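Acyl-CoA thioesterase (Alicyclobacillus acidocaldarius subsp. acidocaldarius, PDB 3RQB) probably hydrolyses acyl-CoA thioesters to free acid and coenzyme A, as expected of a double-hotdog thioesterase, though its own substrate is not established. Local coordinates at residues B[206-211]-B[263-268]; B[124-129]-B[249-254]; B[60-65]-B[110-115]. All coordinates share one frame; numbering follows the deposited sequence.

Interaction 1 (B[206-211]-B[263-268]); sequences IGTVTF and QLVYMK
Q263 runs crosswise to T208, its CG 3.8 Å from T208 CG2, and brings its amide group to the edge of the F211 ring with the two planes 70° apart. Shortening this residue to an alanine is likely to uncover T208 CG2 and leave the edge of the F211 ring without its amide neighbour. L264 binds through its backbone: its N donates to T210 O (2.9 Å, 167°), while its O accepts from V209 N at 3.0 Å and, weakly, from T210 N. With V209 and T210 both facing L264, strand 206-215 carries a classic beta bulge, which shifts the antiparallel register by one residue in this hotdog sheet. On the T208 side of the sheet, V265 follows; its CG1, anti to the backbone N (chi1 -168°), packs 4.0 Å from I206 CB, and F244 touches both residues. Y266 forms a hydrogen-bonded antiparallel pair with G207: G207 N reaches Y266 O at 3.0 Å, and the return bond from Y266 N is weak. The Y266 ring meets Y243 edge-to-face. Last comes the selenomethionine M267, whose CB lies 4.0 Å from I206 CG2 before the rest of its side chain leads away; it also packs on S118 of the second subunit.

Interaction 2 (B[124-129]-B[249-254]); sequences AVMPDV and EVWSQD
The selenomethionine M126 lies across one face of the W251 indole. Its CB sits 3.9 Å from the centroid of the six-membered ring and only 12° off the ring normal, a CH-pi contact. The two side chains run past each other in opposite directions. Because M126 is extended through chi1 (-170°) and chi2 (180°), its CG continues over the ring fusion, 4.0 Å from W251 CD2. The selenium then arrives obliquely beside the five-membered ring, 5.0 Å from its centroid, which makes this a Met-aromatic contact. The bend at chi3 turns the terminal methyl aside, and M126 SE also comes within 3.9 Å of S252 O. The backbone joins in: M126 N lies over the same indole, 3.6 Å from W251 CH2. At the far end of the ring A124 CB packs 3.7 Å from W251 CH2, and A124 O lies at the indole edge, near its plane. No hydrogen bond links the segments, so a largely apolar aromatic contact pins the long connection between strands 121-122 and 150-156 to the end of strand 243-251 in the C-terminal hotdog sheet. A second shell positions W251. Its NE1 donates a weak bond to E249 OE1 (3.2 Å), which tethers the pyrrole side, while L257 and V233 pack against the side chain. Just beyond, the hydroxyl of S252 accepts from D256 N, which is consistent with holding the turn after the strand. Next to M126, P127 rests on Y169, L231 and V233, so that the connection also touches neighbouring strands. T237 of the second subunit packs against both A124 and E249, and A124 makes backbone hydrogen bonds to that subunit.

Interaction 3 (B[60-65]-B[110-115]); sequences GQPLAL and AVFGIR
L63 and V111 meet at the apolar centre, L63 CD1 lying 4.0 Å from V111 CG1 and also covering the backbone of G113. On the other face of the sheet P62 packs obliquely against F112: P62 CA stands over the ring, 4.1 Å from its centroid, and P62 CD touches F112 CE2 at 3.6 Å. With CG beside its own backbone N (chi1 -77°), the F112 ring swings under the P62 backbone, and G60 O comes to its edge. Around these side chains the antiparallel backbones are joined by Q61 N to G113 O (3.1 Å), with G113 N returning a nearly straight bond to Q61 O, and by V111 N to A64 O. V111 O takes L63 N and, more weakly, A64 N; both residues therefore face V111, the signature of a classic beta bulge. At the polar edge the aliphatic part of R115 slides past L63, CD to CD2 3.8 Å. A water bridges R115 NH1 and P62 O, donating to the carbonyl at 2.7 Å. The guanidinium is further gripped by the carbonyls of F215 and L216, and by those of S240 and H241 of the second subunit. Strand 206-215 continues the sheet beyond 61-65 and strand 91-100 beyond 110-113, while helix 41-53 covers the F112 and L65 face with A52, M53 and L49.

How the interactions relate
From the N terminus, interaction 3 comes first: strand 61-69 leaves, and the chain returns through two long strands to pair at 110-115, closing an all-beta loop in the N-terminal hotdog half. Interaction 2 opens soon after, at 124-129, but closes only at 249-254. Interaction 1 opens within that span, at 206-211, and closes beyond it at 263-268, so these two loops cross, while interaction 3 stands in series before both. Strands 61-69 and 206-215 are neighbours, which joins the two halves; strands 243-251 and 257-267 are likewise adjacent, linking interactions 2 and 1. All three reach the second subunit, and their centres lie about 23 to 25 Å apart.

Interaction 1 (B[206-211]-B[263-268])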
loop_
_atom_site.group_PDB
_atom_site.type_symbol
_atom_site.label_atom_id
_atom_site.label_comp_id
_atom_site.label_asym_id
_atom_site.label_seq_id
_atom_site.Cartn_x
_atom_site.Cartn_y
_atom_site.Cartn_z
ATOM N N ILE B 206 -17.518 -8.558 5.175
ATOM C CA ILE B 206 -16.382 -7.719 4.812
ATOM C C ILE B 206 -15.922 -8.092 3.414
ATOM O O ILE B 206 -16.199 -9.192 2.938
ATOM C CB ILE B 206 -15.188 -7.865 5.807
ATOM C CG1 ILE B 206 -14.798 -9.336 6.003
ATOM C CG2 ILE B 206 -15.516 -7.235 7.152
ATOM C CD1 ILE B 206 -13.773 -9.867 5.010
ATOM N N GLY B 207 -15.235 -7.170 2.750
ATOM C CA GLY B 207 -14.498 -7.524 1.557
ATOM C C GLY B 207 -13.342 -6.566 1.353
ATOM O O GLY B 207 -13.397 -5.400 1.757
ATOM N N THR B 208 -12.301 -7.052 0.687
ATOM C CA THR B 208 -11.107 -6.257 0.476
ATOM C C THR B 208 -11.232 -5.468 -0.810
ATOM O O THR B 208 -11.476 -6.029 -1.884
ATOM C CB THR B 208 -9.844 -7.129 0.392
ATOM O OG1 THR B 208 -9.542 -7.662 1.685
ATOM C CG2 THR B 208 -8.663 -6.300 -0.092
ATOM N N VAL B 209 -11.091 -4.157 -0.685
ATOM C CA VAL B 209 -11.023 -3.270 -1.830
ATOM C C VAL B 209 -9.629 -3.251 -2.455
ATOM O O VAL B 209 -9.482 -3.280 -3.683
ATOM C CB VAL B 209 -11.383 -1.852 -1.406
ATOM C CG1 VAL B 209 -11.093 -0.857 -2.533
ATOM C CG2 VAL B 209 -12.832 -1.815 -0.965
ATOM N N THR B 210 -8.610 -3.196 -1.603
ATOM C CA THR B 210 -7.240 -3.065 -2.070
ATOM C C THR B 210 -6.219 -3.704 -1.127
ATOM O O THR B 210 -6.399 -3.740 0.097
ATOM C CB THR B 210 -6.878 -1.590 -2.306
ATOM O OG1 THR B 210 -5.539 -1.496 -2.812
ATOM C CG2 THR B 210 -6.994 -0.818 -1.017
ATOM N N PHE B 211 -5.147 -4.211 -1.727
ATOM C CA PHE B 211 -4.149 -4.977 -1.018
ATOM C C PHE B 211 -2.781 -4.577 -1.570
ATOM O O PHE B 211 -2.575 -4.598 -2.784
ATOM C CB PHE B 211 -4.473 -6.450 -1.264
ATOM C CG PHE B 211 -3.437 -7.421 -0.766
ATOM C CD1 PHE B 211 -3.380 -7.784 0.573
ATOM C CD2 PHE B 211 -2.553 -8.021 -1.655
ATOM C CE1 PHE B 211 -2.435 -8.702 1.024
ATOM C CE2 PHE B 211 -1.611 -8.937 -1.212
ATOM C CZ PHE B 211 -1.553 -9.280 0.130
ATOM N N GLN B 263 -3.846 -3.644 3.830
ATOM C CA GLN B 263 -5.101 -4.061 3.260
ATOM C C GLN B 263 -6.124 -3.022 3.651
ATOM O O GLN B 263 -6.171 -2.608 4.809
ATOM C CB GLN B 263 -5.488 -5.407 3.861
ATOM C CG GLN B 263 -6.399 -6.256 3.014
ATOM C CD GLN B 263 -6.304 -7.717 3.389
ATOM O OE1 GLN B 263 -7.315 -8.387 3.570
ATOM N NE2 GLN B 263 -5.082 -8.218 3.512
ATOM N N LEU B 264 -6.941 -2.597 2.694
ATOM C CA LEU B 264 -8.095 -1.768 3.008
ATOM C C LEU B 264 -9.349 -2.600 2.803
ATOM O O LEU B 264 -9.566 -3.170 1.732
ATOM C CB LEU B 264 -8.146 -0.519 2.137
ATOM C CG LEU B 264 -9.287 0.415 2.557
ATOM C CD1 LEU B 264 -9.134 0.771 4.026
ATOM C CD2 LEU B 264 -9.378 1.687 1.695
ATOM N N VAL B 265 -10.180 -2.676 3.830
ATOM C CA VAL B 265 -11.278 -3.608 3.780
ATOM C C VAL B 265 -12.615 -2.989 4.133
ATOM O O VAL B 265 -12.795 -2.407 5.206
ATOM C CB VAL B 265 -11.023 -4.769 4.718
ATOM C CG1 VAL B 265 -12.025 -5.870 4.450
ATOM C CG2 VAL B 265 -9.608 -5.267 4.541
ATOM N N TYR B 266 -13.548 -3.135 3.206
ATOM C CA TYR B 266 -14.938 -2.810 3.438
ATOM C C TYR B 266 -15.514 -3.646 4.570
ATOM O O TYR B 266 -15.277 -4.847 4.661
ATOM C CB TYR B 266 -15.740 -3.085 2.182
ATOM C CG TYR B 266 -17.217 -2.894 2.386
ATOM C CD1 TYR B 266 -17.776 -1.615 2.412
ATOM C CD2 TYR B 266 -18.061 -3.982 2.555
ATOM C CE1 TYR B 266 -19.142 -1.424 2.595
ATOM C CE2 TYR B 266 -19.428 -3.802 2.740
ATOM C CZ TYR B 266 -19.965 -2.520 2.758
ATOM O OH TYR B 266 -21.322 -2.339 2.941
HETATM N N MSE B 267 -16.305 -3.008 5.415
HETATM C CA MSE B 267 -16.876 -3.672 6.571
HETATM C C MSE B 267 -18.332 -3.241 6.805
HETATM O O MSE B 267 -18.651 -2.051 6.726
HETATM C CB MSE B 267 -16.003 -3.347 7.768
HETATM C CG MSE B 267 -16.704 -3.324 9.090
HETATM SE SE MSE B 267 -15.658 -2.185 10.247
HETATM C CE MSE B 267 -16.223 -0.439 9.559
ATOM N N LYS B 268 -19.210 -4.208 7.084
ATOM C CA LYS B 268 -20.659 -3.959 7.212
ATOM C C LYS B 268 -21.288 -3.703 8.602
ATOM O O LYS B 268 -22.501 -3.596 8.705
ATOM C CB LYS B 268 -21.471 -5.033 6.475
ATOM C CG LYS B 268 -21.577 -4.792 4.975
ATOM C CD LYS B 268 -22.978 -5.052 4.438
ATOM C CE LYS B 268 -23.133 -4.563 2.985
ATOM N NZ LYS B 268 -22.487 -5.443 1.951
#

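Interaction 2 (B[124-129]-B[249-254])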
loop_
_atom_site.group_PDB
_atom_site.type_symbol
_atom_site.label_atom_id
_atom_site.label_comp_id
_atom_site.label_asym_id
_atom_site.label_seq_id
_atom_site.Cartn_x
_atom_site.Cartn_y
_atom_site.Cartn_z
ATOM N N ALA B 124 12.053 -3.029 12.885
ATOM C CA ALA B 124 10.968 -3.728 13.562
ATOM C C ALA B 124 11.508 -4.863 14.436
ATOM O O ALA B 124 12.577 -5.430 14.170
ATOM C CB ALA B 124 9.964 -4.264 12.545
ATOM N N VAL B 125 10.777 -5.184 15.497
ATOM C CA VAL B 125 11.153 -6.318 16.320
ATOM C C VAL B 125 10.297 -7.511 15.984
ATOM O O VAL B 125 9.063 -7.417 15.941
ATOM C CB VAL B 125 10.948 -6.049 17.810
ATOM C CG1 VAL B 125 11.513 -7.214 18.634
ATOM C CG2 VAL B 125 11.579 -4.729 18.200
HETATM N N MSE B 126 10.944 -8.642 15.760
HETATM C CA MSE B 126 10.191 -9.871 15.744
HETATM C C MSE B 126 9.737 -10.175 17.172
HETATM O O MSE B 126 10.542 -10.142 18.115
HETATM C CB MSE B 126 11.012 -11.018 15.176
HETATM C CG MSE B 126 10.183 -12.261 14.922
HETATM SE SE MSE B 126 11.261 -13.710 14.200
HETATM C CE MSE B 126 12.456 -14.006 15.735
ATOM N N PRO B 127 8.431 -10.431 17.337
ATOM C CA PRO B 127 7.871 -10.836 18.628
ATOM C C PRO B 127 8.512 -12.120 19.121
ATOM O O PRO B 127 9.029 -12.903 18.319
ATOM C CB PRO B 127 6.385 -11.071 18.317
ATOM C CG PRO B 127 6.267 -11.041 16.838
ATOM C CD PRO B 127 7.380 -10.188 16.341
ATOM N N ASP B 128 8.500 -12.319 20.433
ATOM C CA ASP B 128 9.001 -13.560 20.984
ATOM C C ASP B 128 7.868 -14.568 20.992
ATOM O O ASP B 128 6.810 -14.312 21.564
ATOM C CB ASP B 128 9.539 -13.368 22.395
ATOM C CG ASP B 128 10.245 -14.607 22.908
ATOM O OD1 ASP B 128 11.091 -15.159 22.167
ATOM O OD2 ASP B 128 9.940 -15.045 24.038
ATOM N N VAL B 129 8.094 -15.716 20.358
ATOM C CA VAL B 129 7.042 -16.716 20.175
ATOM C C VAL B 129 7.566 -18.146 20.292
ATOM O O VAL B 129 8.757 -18.398 20.085
ATOM C CB VAL B 129 6.383 -16.579 18.788
ATOM C CG1 VAL B 129 5.958 -15.144 18.541
ATOM C CG2 VAL B 129 7.343 -17.044 17.695
ATOM N N GLU B 249 3.223 -8.012 8.753
ATOM C CA GLU B 249 4.601 -8.361 8.422
ATOM C C GLU B 249 4.779 -9.867 8.379
ATOM O O GLU B 249 4.070 -10.600 9.064
ATOM C CB GLU B 249 5.539 -7.809 9.476
ATOM C CG GLU B 249 5.216 -6.396 9.854
ATOM C CD GLU B 249 5.534 -6.106 11.300
ATOM O OE1 GLU B 249 6.128 -6.983 11.976
ATOM O OE2 GLU B 249 5.176 -4.997 11.759
ATOM N N VAL B 250 5.737 -10.328 7.580
ATOM C CA VAL B 250 6.037 -11.753 7.507
ATOM C C VAL B 250 7.507 -12.011 7.736
ATOM O O VAL B 250 8.357 -11.479 7.024
ATOM C CB VAL B 250 5.650 -12.358 6.155
ATOM C CG1 VAL B 250 5.821 -13.874 6.206
ATOM C CG2 VAL B 250 4.215 -12.008 5.817
ATOM N N TRP B 251 7.803 -12.844 8.724
ATOM C CA TRP B 251 9.186 -13.083 9.106
ATOM C C TRP B 251 9.617 -14.514 8.839
ATOM O O TRP B 251 8.797 -15.448 8.843
ATOM C CB TRP B 251 9.385 -12.814 10.595
ATOM C CG TRP B 251 8.908 -11.483 11.092
ATOM C CD1 TRP B 251 7.622 -11.121 11.368
ATOM C CD2 TRP B 251 9.724 -10.351 11.429
ATOM N NE1 TRP B 251 7.584 -9.830 11.837
ATOM C CE2 TRP B 251 8.862 -9.336 11.884
ATOM C CE3 TRP B 251 11.100 -10.097 11.376
ATOM C CZ2 TRP B 251 9.333 -8.084 12.282
ATOM C CZ3 TRP B 251 11.562 -8.856 11.766
ATOM C CH2 TRP B 251 10.682 -7.865 12.214
ATOM N N SER B 252 10.918 -14.672 8.609
ATOM C CA SER B 252 11.547 -15.987 8.553
ATOM C C SER B 252 11.774 -16.475 9.966
ATOM O O SER B 252 11.855 -15.672 10.891
ATOM C CB SER B 252 12.891 -15.926 7.843
ATOM O OG SER B 252 13.880 -15.419 8.720
ATOM N N GLN B 253 11.876 -17.788 10.133
ATOM C CA GLN B 253 12.157 -18.363 11.443
ATOM C C GLN B 253 13.486 -17.845 12.026
ATOM O O GLN B 253 13.704 -17.898 13.240
ATOM C CB GLN B 253 12.116 -19.899 11.384
ATOM C CG GLN B 253 10.755 -20.467 10.966
ATOM C CD GLN B 253 10.573 -21.925 11.347
ATOM O OE1 GLN B 253 10.946 -22.335 12.447
ATOM N NE2 GLN B 253 9.989 -22.716 10.442
ATOM N N ASP B 254 14.357 -17.323 11.166
ATOM C CA ASP B 254 15.643 -16.790 11.615
ATOM C C ASP B 254 15.524 -15.378 12.156
ATOM O O ASP B 254 16.427 -14.887 12.829
ATOM C CB ASP B 254 16.659 -16.810 10.482
ATOM C CG ASP B 254 16.971 -18.208 10.023
ATOM O OD1 ASP B 254 16.908 -19.128 10.868
ATOM O OD2 ASP B 254 17.265 -18.388 8.821
#

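Interaction 3 (B[60-65]-B[110-115])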
loop_
_atom_site.group_PDB
_atom_site.type_symbol
_atom_site.label_atom_id
_atom_site.label_comp_id
_atom_site.label_asym_id
_atom_site.label_seq_id
_atom_site.Cartn_x
_atom_site.Cartn_y
_atom_site.Cartn_z
ATOM N N GLY B 60 14.504 -8.249 -13.957
ATOM C CA GLY B 60 14.646 -8.187 -12.519
ATOM C C GLY B 60 13.604 -9.025 -11.802
ATOM O O GLY B 60 12.930 -9.877 -12.392
ATOM N N GLN B 61 13.475 -8.763 -10.510
ATOM C CA GLN B 61 12.551 -9.480 -9.649
ATOM C C GLN B 61 11.581 -8.509 -8.959
ATOM O O GLN B 61 11.832 -7.302 -8.879
ATOM C CB GLN B 61 13.339 -10.301 -8.621
ATOM C CG GLN B 61 14.122 -11.468 -9.217
ATOM C CD GLN B 61 13.209 -12.546 -9.799
ATOM O OE1 GLN B 61 12.113 -12.256 -10.285
ATOM N NE2 GLN B 61 13.656 -13.796 -9.743
ATOM N N PRO B 62 10.452 -9.033 -8.480
ATOM C CA PRO B 62 9.401 -8.220 -7.860
ATOM C C PRO B 62 9.866 -7.360 -6.693
ATOM O O PRO B 62 10.673 -7.766 -5.852
ATOM C CB PRO B 62 8.420 -9.265 -7.342
ATOM C CG PRO B 62 8.602 -10.427 -8.253
ATOM C CD PRO B 62 10.049 -10.438 -8.639
ATOM N N LEU B 63 9.305 -6.163 -6.643
ATOM C CA LEU B 63 9.499 -5.252 -5.534
ATOM C C LEU B 63 8.183 -5.018 -4.783
ATOM O O LEU B 63 8.061 -5.340 -3.598
ATOM C CB LEU B 63 10.082 -3.944 -6.051
ATOM C CG LEU B 63 11.498 -4.205 -6.558
ATOM C CD1 LEU B 63 12.084 -3.025 -7.322
ATOM C CD2 LEU B 63 12.376 -4.599 -5.384
ATOM N N ALA B 64 7.204 -4.441 -5.471
ATOM C CA ALA B 64 5.940 -4.119 -4.833
ATOM C C ALA B 64 4.762 -4.581 -5.677
ATOM O O ALA B 64 4.876 -4.727 -6.893
ATOM C CB ALA B 64 5.852 -2.625 -4.573
ATOM N N LEU B 65 3.635 -4.811 -5.007
ATOM C CA LEU B 65 2.376 -5.129 -5.662
ATOM C C LEU B 65 1.199 -4.455 -4.961
ATOM O O LEU B 65 1.089 -4.490 -3.734
ATOM C CB LEU B 65 2.139 -6.636 -5.686
ATOM C CG LEU B 65 0.811 -7.011 -6.357
ATOM C CD1 LEU B 65 0.656 -6.330 -7.725
ATOM C CD2 LEU B 65 0.644 -8.520 -6.496
ATOM N N ALA B 110 2.581 -3.170 -10.445
ATOM C CA ALA B 110 3.733 -3.853 -9.882
ATOM C C ALA B 110 5.041 -3.175 -10.256
ATOM O O ALA B 110 5.172 -2.550 -11.322
ATOM C CB ALA B 110 3.753 -5.323 -10.308
ATOM N N VAL B 111 6.013 -3.315 -9.367
ATOM C CA VAL B 111 7.329 -2.791 -9.619
ATOM C C VAL B 111 8.327 -3.926 -9.572
ATOM O O VAL B 111 8.422 -4.630 -8.577
ATOM C CB VAL B 111 7.702 -1.748 -8.573
ATOM C CG1 VAL B 111 8.993 -1.056 -8.969
ATOM C CG2 VAL B 111 6.564 -0.736 -8.422
ATOM N N PHE B 112 9.069 -4.100 -10.660
ATOM C CA PHE B 112 10.166 -5.060 -10.712
ATOM C C PHE B 112 11.466 -4.303 -10.773
ATOM O O PHE B 112 11.516 -3.195 -11.294
ATOM C CB PHE B 112 10.068 -5.933 -11.952
ATOM C CG PHE B 112 9.041 -6.999 -11.852
ATOM C CD1 PHE B 112 7.693 -6.682 -11.838
ATOM C CD2 PHE B 112 9.418 -8.326 -11.784
ATOM C CE1 PHE B 112 6.737 -7.673 -11.759
ATOM C CE2 PHE B 112 8.466 -9.321 -11.702
ATOM C CZ PHE B 112 7.121 -8.994 -11.690
ATOM N N GLY B 113 12.524 -4.899 -10.242
ATOM C CA GLY B 113 13.825 -4.270 -10.300
ATOM C C GLY B 113 14.951 -5.224 -9.970
ATOM O O GLY B 113 14.745 -6.252 -9.322
ATOM N N ILE B 114 16.149 -4.882 -10.428
ATOM C CA ILE B 114 17.335 -5.649 -10.102
ATOM C C ILE B 114 18.054 -4.963 -8.966
ATOM O O ILE B 114 18.432 -3.789 -9.075
ATOM C CB ILE B 114 18.286 -5.738 -11.296
ATOM C CG1 ILE B 114 17.545 -6.316 -12.510
ATOM C CG2 ILE B 114 19.530 -6.563 -10.917
ATOM C CD1 ILE B 114 17.758 -5.536 -13.801
ATOM N N ARG B 115 18.242 -5.690 -7.870
ATOM C CA ARG B 115 18.889 -5.101 -6.702
ATOM C C ARG B 115 20.222 -5.737 -6.305
ATOM O O ARG B 115 20.478 -6.929 -6.535
ATOM C CB ARG B 115 17.930 -5.014 -5.505
ATOM C CG ARG B 115 17.078 -6.244 -5.291
ATOM C CD ARG B 115 15.808 -5.923 -4.506
ATOM N NE ARG B 115 16.059 -5.543 -3.115
ATOM C CZ ARG B 115 15.220 -5.807 -2.120
ATOM N NH1 ARG B 115 14.089 -6.452 -2.371
ATOM N NH2 ARG B 115 15.511 -5.439 -0.880
HETATM O O HOH W 1 12.881 -8.478 -4.424
#